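Local coordinates for odorant binding protein, antennal (Anopheles gambiae, PDB 3R1O) that probably binds odorants as a secreted member of the PBP/GOBP family, and here holds a palmitic acid molecule within its helical fold, at residues E30-C35 against P44-Y49; D55-V60 against D70-I75; T64-L69 against C91-T96. All blocks are in the same frame, centred on the assembly; numbering follows the deposited sequence.

Contact 1: residues E30-C35 against P44-Y49. With PLM (palmitic acid), chain C.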
loop_
_atom_site.group_PDB
_atom_site.type_symbol
_atom_site.label_atom_id
_atom_site.label_comp_id
_atom_site.label_asym_id
_atom_site.label_seq_id
_atom_site.Cartn_x
_atom_site.Cartn_y
_atom_site.Cartn_z
ATOM N N GLU A 30 -9.679 2.408 -12.288
ATOM C CA GLU A 30 -10.959 2.580 -11.605
ATOM C C GLU A 30 -10.956 1.891 -10.232
ATOM O O GLU A 30 -11.421 2.490 -9.255
ATOM C CB GLU A 30 -12.095 2.030 -12.481
ATOM C CG GLU A 30 -13.486 2.398 -11.994
ATOM C CD GLU A 30 -14.617 1.748 -12.764
ATOM O OE1 GLU A 30 -15.494 1.121 -12.127
ATOM O OE2 GLU A 30 -14.652 1.906 -14.006
ATOM N N GLN A 31 -10.415 0.646 -10.159
ATOM C CA GLN A 31 -10.318 -0.139 -8.919
ATOM C C GLN A 31 -9.483 0.589 -7.875
ATOM O O GLN A 31 -9.858 0.620 -6.705
ATOM C CB GLN A 31 -9.722 -1.531 -9.193
ATOM C CG GLN A 31 -10.740 -2.556 -9.662
ATOM C CD GLN A 31 -10.105 -3.843 -10.139
ATOM O OE1 GLN A 31 -9.014 -3.869 -10.720
ATOM N NE2 GLN A 31 -10.808 -4.943 -9.953
ATOM N N LEU A 32 -8.365 1.183 -8.308
ATOM C CA LEU A 32 -7.454 1.922 -7.441
ATOM C C LEU A 32 -7.985 3.307 -7.102
ATOM O O LEU A 32 -7.846 3.737 -5.960
ATOM C CB LEU A 32 -6.061 2.021 -8.074
ATOM C CG LEU A 32 -5.345 0.695 -8.336
ATOM C CD1 LEU A 32 -4.054 0.936 -9.056
ATOM C CD2 LEU A 32 -5.103 -0.080 -7.043
ATOM N N ARG A 33 -8.628 3.975 -8.082
ATOM C CA ARG A 33 -9.224 5.318 -8.018
ATOM C C ARG A 33 -10.184 5.525 -6.838
ATOM O O ARG A 33 -10.471 6.672 -6.478
ATOM C CB ARG A 33 -9.936 5.613 -9.349
ATOM C CG ARG A 33 -9.894 7.042 -9.787
ATOM C CD ARG A 33 -8.592 7.453 -10.442
ATOM N NE ARG A 33 -8.891 8.569 -11.337
ATOM C CZ ARG A 33 -8.014 9.479 -11.753
ATOM N NH1 ARG A 33 -6.742 9.406 -11.379
ATOM N NH2 ARG A 33 -8.398 10.462 -12.557
ATOM N N THR A 34 -10.656 4.419 -6.224
ATOM C CA THR A 34 -11.553 4.433 -5.071
ATOM C C THR A 34 -10.899 5.117 -3.857
ATOM O O THR A 34 -11.615 5.600 -2.986
ATOM C CB THR A 34 -12.044 3.006 -4.733
ATOM O OG1 THR A 34 -10.947 2.200 -4.296
ATOM C CG2 THR A 34 -12.758 2.331 -5.896
ATOM N N CYS A 35 -9.549 5.170 -3.815
ATOM C CA CYS A 35 -8.772 5.795 -2.739
ATOM C C CYS A 35 -8.984 7.316 -2.615
ATOM O O CYS A 35 -8.686 7.888 -1.566
ATOM C CB CYS A 35 -7.289 5.436 -2.851
ATOM S SG CYS A 35 -6.479 6.030 -4.365
ATOM N N PRO A 44 -9.569 -7.707 -5.209
ATOM C CA PRO A 44 -8.380 -8.568 -5.026
ATOM C C PRO A 44 -7.108 -8.111 -5.745
ATOM O O PRO A 44 -6.024 -8.203 -5.164
ATOM C CB PRO A 44 -8.863 -9.939 -5.507
ATOM C CG PRO A 44 -10.331 -9.916 -5.245
ATOM C CD PRO A 44 -10.755 -8.515 -5.565
ATOM N N ALA A 45 -7.242 -7.590 -6.984
ATOM C CA ALA A 45 -6.122 -7.073 -7.774
ATOM C C ALA A 45 -5.555 -5.798 -7.133
ATOM O O ALA A 45 -4.341 -5.599 -7.140
ATOM C CB ALA A 45 -6.576 -6.790 -9.203
ATOM N N ALA A 46 -6.436 -4.967 -6.540
ATOM C CA ALA A 46 -6.063 -3.728 -5.848
ATOM C C ALA A 46 -5.321 -4.036 -4.542
ATOM O O ALA A 46 -4.391 -3.310 -4.189
ATOM C CB ALA A 46 -7.301 -2.886 -5.572
ATOM N N LYS A 47 -5.715 -5.117 -3.835
ATOM C CA LYS A 47 -5.044 -5.550 -2.601
ATOM C C LYS A 47 -3.619 -6.003 -2.948
ATOM O O LYS A 47 -2.678 -5.679 -2.223
ATOM C CB LYS A 47 -5.819 -6.687 -1.917
ATOM C CG LYS A 47 -7.140 -6.255 -1.301
ATOM C CD LYS A 47 -7.745 -7.398 -0.518
ATOM C CE LYS A 47 -9.071 -7.026 0.087
ATOM N NZ LYS A 47 -9.648 -8.167 0.833
ATOM N N CYS A 48 -3.458 -6.690 -4.095
ATOM C CA CYS A 48 -2.169 -7.156 -4.601
ATOM C C CYS A 48 -1.280 -6.018 -5.074
ATOM O O CYS A 48 -0.058 -6.146 -5.008
ATOM C CB CYS A 48 -2.355 -8.221 -5.675
ATOM S SG CYS A 48 -3.045 -9.779 -5.057
ATOM N N TYR A 49 -1.898 -4.896 -5.526
ATOM C CA TYR A 49 -1.218 -3.661 -5.943
ATOM C C TYR A 49 -0.489 -3.088 -4.740
ATOM O O TYR A 49 0.641 -2.630 -4.883
ATOM C CB TYR A 49 -2.231 -2.637 -6.502
ATOM C CG TYR A 49 -1.704 -1.222 -6.640
ATOM C CD1 TYR A 49 -1.064 -0.817 -7.817
ATOM C CD2 TYR A 49 -1.895 -0.274 -5.646
ATOM C CE1 TYR A 49 -0.605 0.492 -7.969
ATOM C CE2 TYR A 49 -1.441 1.035 -5.787
ATOM C CZ TYR A 49 -0.795 1.413 -6.953
ATOM O OH TYR A 49 -0.340 2.701 -7.087
HETATM C C1 PLM C . 9.118 6.420 -2.728
HETATM O O1 PLM C . 9.599 7.025 -3.669
HETATM O O2 PLM C . 9.640 6.568 -1.663
HETATM C C2 PLM C . 7.905 5.532 -2.868
HETATM C C3 PLM C . 7.028 5.453 -1.612
HETATM C C4 PLM C . 5.587 5.817 -1.943
HETATM C C5 PLM C . 4.693 4.588 -1.852
HETATM C C6 PLM C . 3.804 4.658 -0.623
HETATM C C7 PLM C . 2.888 3.444 -0.504
HETATM C C8 PLM C . 1.647 3.821 0.303
HETATM C C9 PLM C . 1.058 2.664 1.099
HETATM C CA PLM C . -0.399 2.779 1.589
HETATM C CB PLM C . -1.384 3.740 0.926
HETATM C CC PLM C . -1.472 3.714 -0.605
HETATM C CD PLM C . -2.531 2.739 -1.111
HETATM C CE PLM C . -3.765 3.449 -1.675
HETATM C CF PLM C . -3.572 3.963 -3.103
HETATM C CG PLM C . -4.320 3.150 -4.136
#
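Leu32 lays the forked end of its side chain on one face of the Tyr49 ring. Its CD1 stands 3.7 Å from the Tyr49 ring centroid and only 14° off the ring normal, the geometry of a CH-pi contact. The other branch, CD2, is 3.5 Å from Tyr49 CD2, so both methyls rest on the same face, CD1 over the centre and CD2 toward the CG/CD2 side. With CG anti to the backbone N (chi1 166°), the Tyr49 ring swings toward Leu32, and chi2 near 90° turns its face to the methyls. Leu32 CD2 is shared: Ala46 CB lies 3.9 Å from it, and with this single methyl between them Leu32 CA and Ala46 CA are 6.0 Å apart, the closest CA pair across the contact. The contact seats the short helix 29-32 on the start of helix 44-56, in the disulfide-braced all-helical fold of the PBP/GOBP family, where Cys35 is bonded to Cys121 and Cys48 to Cys100. The tail of the palmitic acid ends beside it: PLM CG is 3.6 Å from Cys35 SG and 3.9 Å from Tyr49 CE2, approaching the ring obliquely. The polar end of Tyr49 turns to helix 11-25, where OH is hydrogen-bonded to His18 ND1. At the more exposed border, Gln31 places OE1 4.1 Å from Ala45 CB, the same oxygen accepting a hydrogen bond from Ser28 N.

Contact 2: residues D55-V60 against D70-I75. With PLM (palmitic acid), chain C.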
loop_
_atom_site.group_PDB
_atom_site.type_symbol
_atom_site.label_atom_id
_atom_site.label_comp_id
_atom_site.label_asym_id
_atom_site.label_seq_id
_atom_site.Cartn_x
_atom_site.Cartn_y
_atom_site.Cartn_z
ATOM N N ASP A 55 6.616 -4.459 -1.574
ATOM C CA ASP A 55 7.687 -5.295 -2.104
ATOM C C ASP A 55 8.710 -4.459 -2.889
ATOM O O ASP A 55 9.910 -4.641 -2.684
ATOM C CB ASP A 55 7.107 -6.437 -2.961
ATOM C CG ASP A 55 8.133 -7.215 -3.775
ATOM O OD1 ASP A 55 8.039 -7.194 -5.025
ATOM O OD2 ASP A 55 9.023 -7.849 -3.158
ATOM N N LYS A 56 8.237 -3.533 -3.762
ATOM C CA LYS A 56 9.124 -2.676 -4.566
ATOM C C LYS A 56 9.947 -1.715 -3.717
ATOM O O LYS A 56 11.115 -1.480 -4.027
ATOM C CB LYS A 56 8.363 -1.921 -5.671
ATOM C CG LYS A 56 7.676 -2.805 -6.711
ATOM C CD LYS A 56 8.632 -3.622 -7.571
ATOM C CE LYS A 56 7.902 -4.788 -8.177
ATOM N NZ LYS A 56 8.789 -5.608 -9.045
ATOM N N ILE A 57 9.357 -1.179 -2.638
ATOM C CA ILE A 57 10.076 -0.271 -1.738
ATOM C C ILE A 57 10.883 -0.999 -0.665
ATOM O O ILE A 57 11.577 -0.347 0.109
ATOM C CB ILE A 57 9.246 0.921 -1.200
ATOM C CG1 ILE A 57 8.075 0.479 -0.313
ATOM C CG2 ILE A 57 8.831 1.858 -2.326
ATOM C CD1 ILE A 57 7.551 1.537 0.549
ATOM N N ASP A 58 10.808 -2.352 -0.649
ATOM C CA ASP A 58 11.540 -3.245 0.252
ATOM C C ASP A 58 11.154 -3.086 1.731
ATOM O O ASP A 58 12.016 -3.095 2.616
ATOM C CB ASP A 58 13.072 -3.134 0.010
ATOM C CG ASP A 58 13.870 -4.386 0.312
ATOM O OD1 ASP A 58 13.340 -5.497 0.097
ATOM O OD2 ASP A 58 15.051 -4.256 0.688
ATOM N N VAL A 59 9.844 -2.969 1.990
ATOM C CA VAL A 59 9.307 -2.822 3.341
ATOM C C VAL A 59 8.618 -4.123 3.836
ATOM O O VAL A 59 7.939 -4.126 4.863
ATOM C CB VAL A 59 8.456 -1.531 3.537
ATOM C CG1 VAL A 59 9.242 -0.255 3.266
ATOM C CG2 VAL A 59 7.157 -1.571 2.783
ATOM N N VAL A 60 8.821 -5.230 3.112
ATOM C CA VAL A 60 8.279 -6.527 3.502
ATOM C C VAL A 60 9.398 -7.283 4.232
ATOM O O VAL A 60 10.505 -7.454 3.697
ATOM C CB VAL A 60 7.663 -7.348 2.315
ATOM C CG1 VAL A 60 7.041 -8.656 2.804
ATOM C CG2 VAL A 60 6.633 -6.534 1.540
ATOM N N ASP A 70 7.503 1.263 10.071
ATOM C CA ASP A 70 8.431 2.319 10.486
ATOM C C ASP A 70 9.378 2.636 9.350
ATOM O O ASP A 70 9.657 3.807 9.109
ATOM C CB ASP A 70 9.219 1.933 11.749
ATOM C CG ASP A 70 8.359 1.783 12.973
ATOM O OD1 ASP A 70 7.858 2.813 13.472
ATOM O OD2 ASP A 70 8.187 0.638 13.435
ATOM N N ARG A 71 9.818 1.591 8.617
ATOM C CA ARG A 71 10.697 1.726 7.465
ATOM C C ARG A 71 9.996 2.436 6.320
ATOM O O ARG A 71 10.639 3.203 5.604
ATOM C CB ARG A 71 11.248 0.369 7.019
ATOM C CG ARG A 71 12.726 0.429 6.740
ATOM C CD ARG A 71 13.068 -0.387 5.515
ATOM N NE ARG A 71 13.317 -1.783 5.857
ATOM C CZ ARG A 71 13.975 -2.641 5.086
ATOM N NH1 ARG A 71 14.458 -2.256 3.912
ATOM N NH2 ARG A 71 14.142 -3.894 5.476
ATOM N N LEU A 72 8.675 2.206 6.168
ATOM C CA LEU A 72 7.850 2.862 5.154
ATOM C C LEU A 72 7.815 4.366 5.451
ATOM O O LEU A 72 8.051 5.177 4.553
ATOM C CB LEU A 72 6.430 2.242 5.129
ATOM C CG LEU A 72 5.295 3.028 4.424
ATOM C CD1 LEU A 72 5.502 3.144 2.943
ATOM C CD2 LEU A 72 3.956 2.397 4.681
ATOM N N LEU A 73 7.586 4.720 6.736
ATOM C CA LEU A 73 7.515 6.098 7.214
ATOM C C LEU A 73 8.815 6.891 7.067
ATOM O O LEU A 73 8.763 8.122 7.079
ATOM C CB LEU A 73 6.972 6.167 8.653
ATOM C CG LEU A 73 5.520 5.725 8.844
ATOM C CD1 LEU A 73 5.257 5.327 10.273
ATOM C CD2 LEU A 73 4.541 6.794 8.383
ATOM N N TYR A 74 9.976 6.202 6.914
ATOM C CA TYR A 74 11.260 6.869 6.674
ATOM C C TYR A 74 11.149 7.431 5.250
ATOM O O TYR A 74 11.513 8.591 5.023
ATOM C CB TYR A 74 12.446 5.881 6.694
ATOM C CG TYR A 74 12.686 5.101 7.966
ATOM C CD1 TYR A 74 12.239 5.580 9.199
ATOM C CD2 TYR A 74 13.447 3.935 7.959
ATOM C CE1 TYR A 74 12.462 4.865 10.374
ATOM C CE2 TYR A 74 13.682 3.216 9.125
ATOM C CZ TYR A 74 13.190 3.688 10.331
ATOM O OH TYR A 74 13.434 2.978 11.477
ATOM N N ILE A 75 10.590 6.617 4.334
ATOM C CA ILE A 75 10.409 6.898 2.933
ATOM C C ILE A 75 9.265 7.840 2.618
ATOM O O ILE A 75 9.367 8.572 1.646
ATOM C CB ILE A 75 10.436 5.578 2.100
ATOM C CG1 ILE A 75 11.625 4.679 2.550
ATOM C CG2 ILE A 75 10.501 5.863 0.604
ATOM C CD1 ILE A 75 11.537 3.217 2.160
HETATM C C1 PLM C . 9.118 6.420 -2.728
HETATM O O1 PLM C . 9.599 7.025 -3.669
HETATM O O2 PLM C . 9.640 6.568 -1.663
HETATM C C2 PLM C . 7.905 5.532 -2.868
HETATM C C3 PLM C . 7.028 5.453 -1.612
HETATM C C4 PLM C . 5.587 5.817 -1.943
HETATM C C5 PLM C . 4.693 4.588 -1.852
HETATM C C6 PLM C . 3.804 4.658 -0.623
HETATM C C7 PLM C . 2.888 3.444 -0.504
HETATM C C8 PLM C . 1.647 3.821 0.303
HETATM C C9 PLM C . 1.058 2.664 1.099
HETATM C CA PLM C . -0.399 2.779 1.589
HETATM C CB PLM C . -1.384 3.740 0.926
HETATM C CC PLM C . -1.472 3.714 -0.605
HETATM C CD PLM C . -2.531 2.739 -1.111
HETATM C CE PLM C . -3.765 3.449 -1.675
HETATM C CF PLM C . -3.572 3.963 -3.103
HETATM C CG PLM C . -4.320 3.150 -4.136
HETATM O O HOH W 1 13.385 0.256 2.193
#
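Ile57, Asp58 and Val59 meet one side of helix 69-75 just where helix 44-56 has ended in a Schellman motif, with Asp58 at positive phi (65°) as the first residue to leave helical angles. The apolar part of the contact is built from methyl groups. Ile57 CD1 and Leu72 CD1 are 3.5 Å apart, the two side chains meeting at a slant. Val59 CG1, set beside its own backbone N (chi1 -60°), lies against the helix backbone, 3.8 Å from Leu72 N, and is also 4.3 Å from Ile75 CD1. Phe54 packs on both Val59 and Leu72, extending this cluster into helix 44-56. Ile57 also faces the ligand, with CG2 3.8 Å from PLM C2 near the carboxyl end of the palmitic acid, so the turn contributes to the wall of the lipid site. The polar interactions belong to Arg71, whose chain is kinked at its two middle torsions to bring the guanidinium over the turn. Asp58 O sits over one guanidinium face, 2.9 Å from Arg71 NH1, but the angle is too poor for a hydrogen bond. A long salt bridge joins Asp58 OD2 to the same NH1 at 3.8 Å, with the carboxylate and guanidinium planes 82° apart. Water provides a further connection: it donates to Ile57 O at 2.8 Å and accepts from Arg71 NH1 at 3.2 Å.

Contact 3: residues T64-L69 against C91-T96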
loop_
_atom_site.group_PDB
_atom_site.type_symbol
_atom_site.label_atom_id
_atom_site.label_comp_id
_atom_site.label_asym_id
_atom_site.label_seq_id
_atom_site.Cartn_x
_atom_site.Cartn_y
_atom_site.Cartn_z
ATOM N N THR A 64 9.467 -12.998 8.365
ATOM C CA THR A 64 8.048 -13.305 8.629
ATOM C C THR A 64 7.039 -12.870 7.595
ATOM O O THR A 64 5.977 -13.501 7.506
ATOM C CB THR A 64 7.644 -12.528 9.881
ATOM O OG1 THR A 64 8.058 -11.201 9.610
ATOM C CG2 THR A 64 8.316 -13.045 11.143
ATOM N N GLY A 65 7.352 -11.810 6.846
ATOM C CA GLY A 65 6.410 -11.246 5.900
ATOM C C GLY A 65 5.601 -10.104 6.484
ATOM O O GLY A 65 4.679 -9.594 5.818
ATOM N N ARG A 66 5.933 -9.682 7.731
ATOM C CA ARG A 66 5.306 -8.507 8.352
ATOM C C ARG A 66 5.667 -7.247 7.550
ATOM O O ARG A 66 6.686 -7.215 6.859
ATOM C CB ARG A 66 5.785 -8.178 9.762
ATOM C CG ARG A 66 6.434 -9.198 10.681
ATOM C CD ARG A 66 7.594 -8.570 11.446
ATOM N NE ARG A 66 7.238 -7.265 12.015
ATOM C CZ ARG A 66 8.095 -6.329 12.385
ATOM N NH1 ARG A 66 9.390 -6.525 12.218
ATOM N NH2 ARG A 66 7.696 -5.189 12.904
ATOM N N ILE A 67 4.795 -6.240 7.588
ATOM C CA ILE A 67 5.068 -5.007 6.859
ATOM C C ILE A 67 5.811 -4.076 7.775
ATOM O O ILE A 67 5.292 -3.684 8.813
ATOM C CB ILE A 67 3.805 -4.314 6.250
ATOM C CG1 ILE A 67 2.940 -5.289 5.385
ATOM C CG2 ILE A 67 4.152 -2.980 5.538
ATOM C CD1 ILE A 67 3.725 -6.162 4.299
ATOM N N LEU A 68 7.023 -3.705 7.385
ATOM C CA LEU A 68 7.874 -2.844 8.189
ATOM C C LEU A 68 7.439 -1.378 8.080
ATOM O O LEU A 68 8.088 -0.579 7.407
ATOM C CB LEU A 68 9.342 -3.062 7.797
ATOM C CG LEU A 68 9.822 -4.534 7.746
ATOM C CD1 LEU A 68 11.109 -4.657 6.988
ATOM C CD2 LEU A 68 9.969 -5.122 9.130
ATOM N N LEU A 69 6.315 -1.041 8.744
ATOM C CA LEU A 69 5.683 0.284 8.744
ATOM C C LEU A 69 6.581 1.452 9.104
ATOM O O LEU A 69 6.418 2.530 8.521
ATOM C CB LEU A 69 4.417 0.310 9.619
ATOM C CG LEU A 69 3.172 -0.383 9.089
ATOM C CD1 LEU A 69 2.044 -0.203 10.044
ATOM C CD2 LEU A 69 2.762 0.155 7.741
ATOM N N CYS A 91 0.177 -3.011 13.922
ATOM C CA CYS A 91 -0.090 -2.990 12.483
ATOM C C CYS A 91 1.071 -3.548 11.656
ATOM O O CYS A 91 0.838 -4.079 10.570
ATOM C CB CYS A 91 -0.504 -1.600 12.011
ATOM S SG CYS A 91 -1.961 -0.920 12.848
ATOM N N SER A 92 2.306 -3.461 12.180
ATOM C CA SER A 92 3.497 -3.988 11.505
ATOM C C SER A 92 3.810 -5.436 11.900
ATOM O O SER A 92 4.880 -5.945 11.565
ATOM C CB SER A 92 4.701 -3.078 11.727
ATOM O OG SER A 92 5.001 -2.948 13.105
ATOM N N HIS A 93 2.871 -6.104 12.593
ATOM C CA HIS A 93 3.020 -7.498 13.002
ATOM C C HIS A 93 1.864 -8.361 12.489
ATOM O O HIS A 93 1.633 -9.465 12.981
ATOM C CB HIS A 93 3.220 -7.600 14.514
ATOM C CG HIS A 93 4.638 -7.364 14.935
ATOM N ND1 HIS A 93 5.569 -8.384 14.921
ATOM C CD2 HIS A 93 5.244 -6.225 15.343
ATOM C CE1 HIS A 93 6.707 -7.836 15.312
ATOM N NE2 HIS A 93 6.559 -6.540 15.586
ATOM N N ILE A 94 1.157 -7.852 11.474
ATOM C CA ILE A 94 0.043 -8.527 10.812
ATOM C C ILE A 94 0.627 -9.460 9.741
ATOM O O ILE A 94 1.362 -8.997 8.861
ATOM C CB ILE A 94 -0.931 -7.479 10.192
ATOM C CG1 ILE A 94 -1.622 -6.644 11.291
ATOM C CG2 ILE A 94 -1.958 -8.143 9.244
ATOM C CD1 ILE A 94 -2.368 -5.427 10.801
ATOM N N VAL A 95 0.314 -10.770 9.835
ATOM C CA VAL A 95 0.725 -11.799 8.872
ATOM C C VAL A 95 -0.477 -12.695 8.622
ATOM O O VAL A 95 -1.096 -13.184 9.565
ATOM C CB VAL A 95 2.013 -12.620 9.221
ATOM C CG1 VAL A 95 2.418 -13.529 8.057
ATOM C CG2 VAL A 95 3.186 -11.716 9.592
ATOM N N THR A 96 -0.833 -12.861 7.345
ATOM C CA THR A 96 -1.951 -13.691 6.887
ATOM C C THR A 96 -1.405 -14.744 5.888
ATOM O O THR A 96 -0.259 -14.592 5.430
ATOM C CB THR A 96 -3.062 -12.816 6.247
ATOM O OG1 THR A 96 -2.672 -12.409 4.936
ATOM C CG2 THR A 96 -3.462 -11.615 7.103
HETATM O O HOH W 2 7.901 -2.610 13.060
HETATM O O HOH W 3 2.438 -6.500 9.169
#
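Arg66 grips the backbone at Ser92 and stacks on His93. Its NE donates to Ser92 O at 2.7 Å with an N-H...O angle of 143°, the oxygen lying somewhat out of the guanidinium plane; NH2 adds a weak bond to the same carbonyl. The guanidinium lies flat on the His93 ring, centres 3.8 Å apart and planes at 19°, with NE displaced toward the ring's rim. The His93 CB points away from segment 64-69, but chi1 of -82° and a nearly perpendicular chi2 bring the ring back alongside the arginine. On the Cys91 side of this polar pair, Leu69 CD1 packs 3.5 Å from Cys91 CB, and toward the other end Val95 CG1 touches Thr64 O at 3.6 Å.

Two waters form the next layer. One accepts weakly from Arg66 NH2 and donates to Ser92 OG; the other accepts from Ile67 N at 2.9 Å and donates to Cys91 O and, at 2.7 Å, to Ile94 O, thereby tying three backbone groups together. Farther out, Ser92 OG is hydrogen-bonded to Thr88 O and Arg89 O in the preceding helical turn, and Arg66 NH1 has a long, weak ion pair with Asp61. Gly65 adopts a positive phi in the turn leading to Arg66. Leu68 occupies the N-cap position of helix 69-75, and Cys91 is disulfide-bonded to Cys109 in helix 99-110. The whole is a loop-to-loop junction between helix ends in the disulfide-linked helical fold of the PBP/GOBP family.

In the fold
Contact 1 closes before contacts 2 and 3 begin, whereas the segments of those two alternate along the chain. Helix 44-56 connects contacts 1 and 2: its start packs in the first and its end leads into the second, their centres about 19 Å apart on opposite sides of the chain's centre. Both touch the palmitic acid, contact 1 at its tail and contact 2 near its carboxyl end, so the ligand reaches from one contact to the other. Contact 3 lies about 20 Å from contact 1 but about 11 Å from contact 2, centre to centre, and touches the latter through a probable hydrogen bond from Leu68 N to Val59 O (2.7 Å). Its 64-69 loop leads directly into helix 69-75, which in contact 2 packs against residues 57-59.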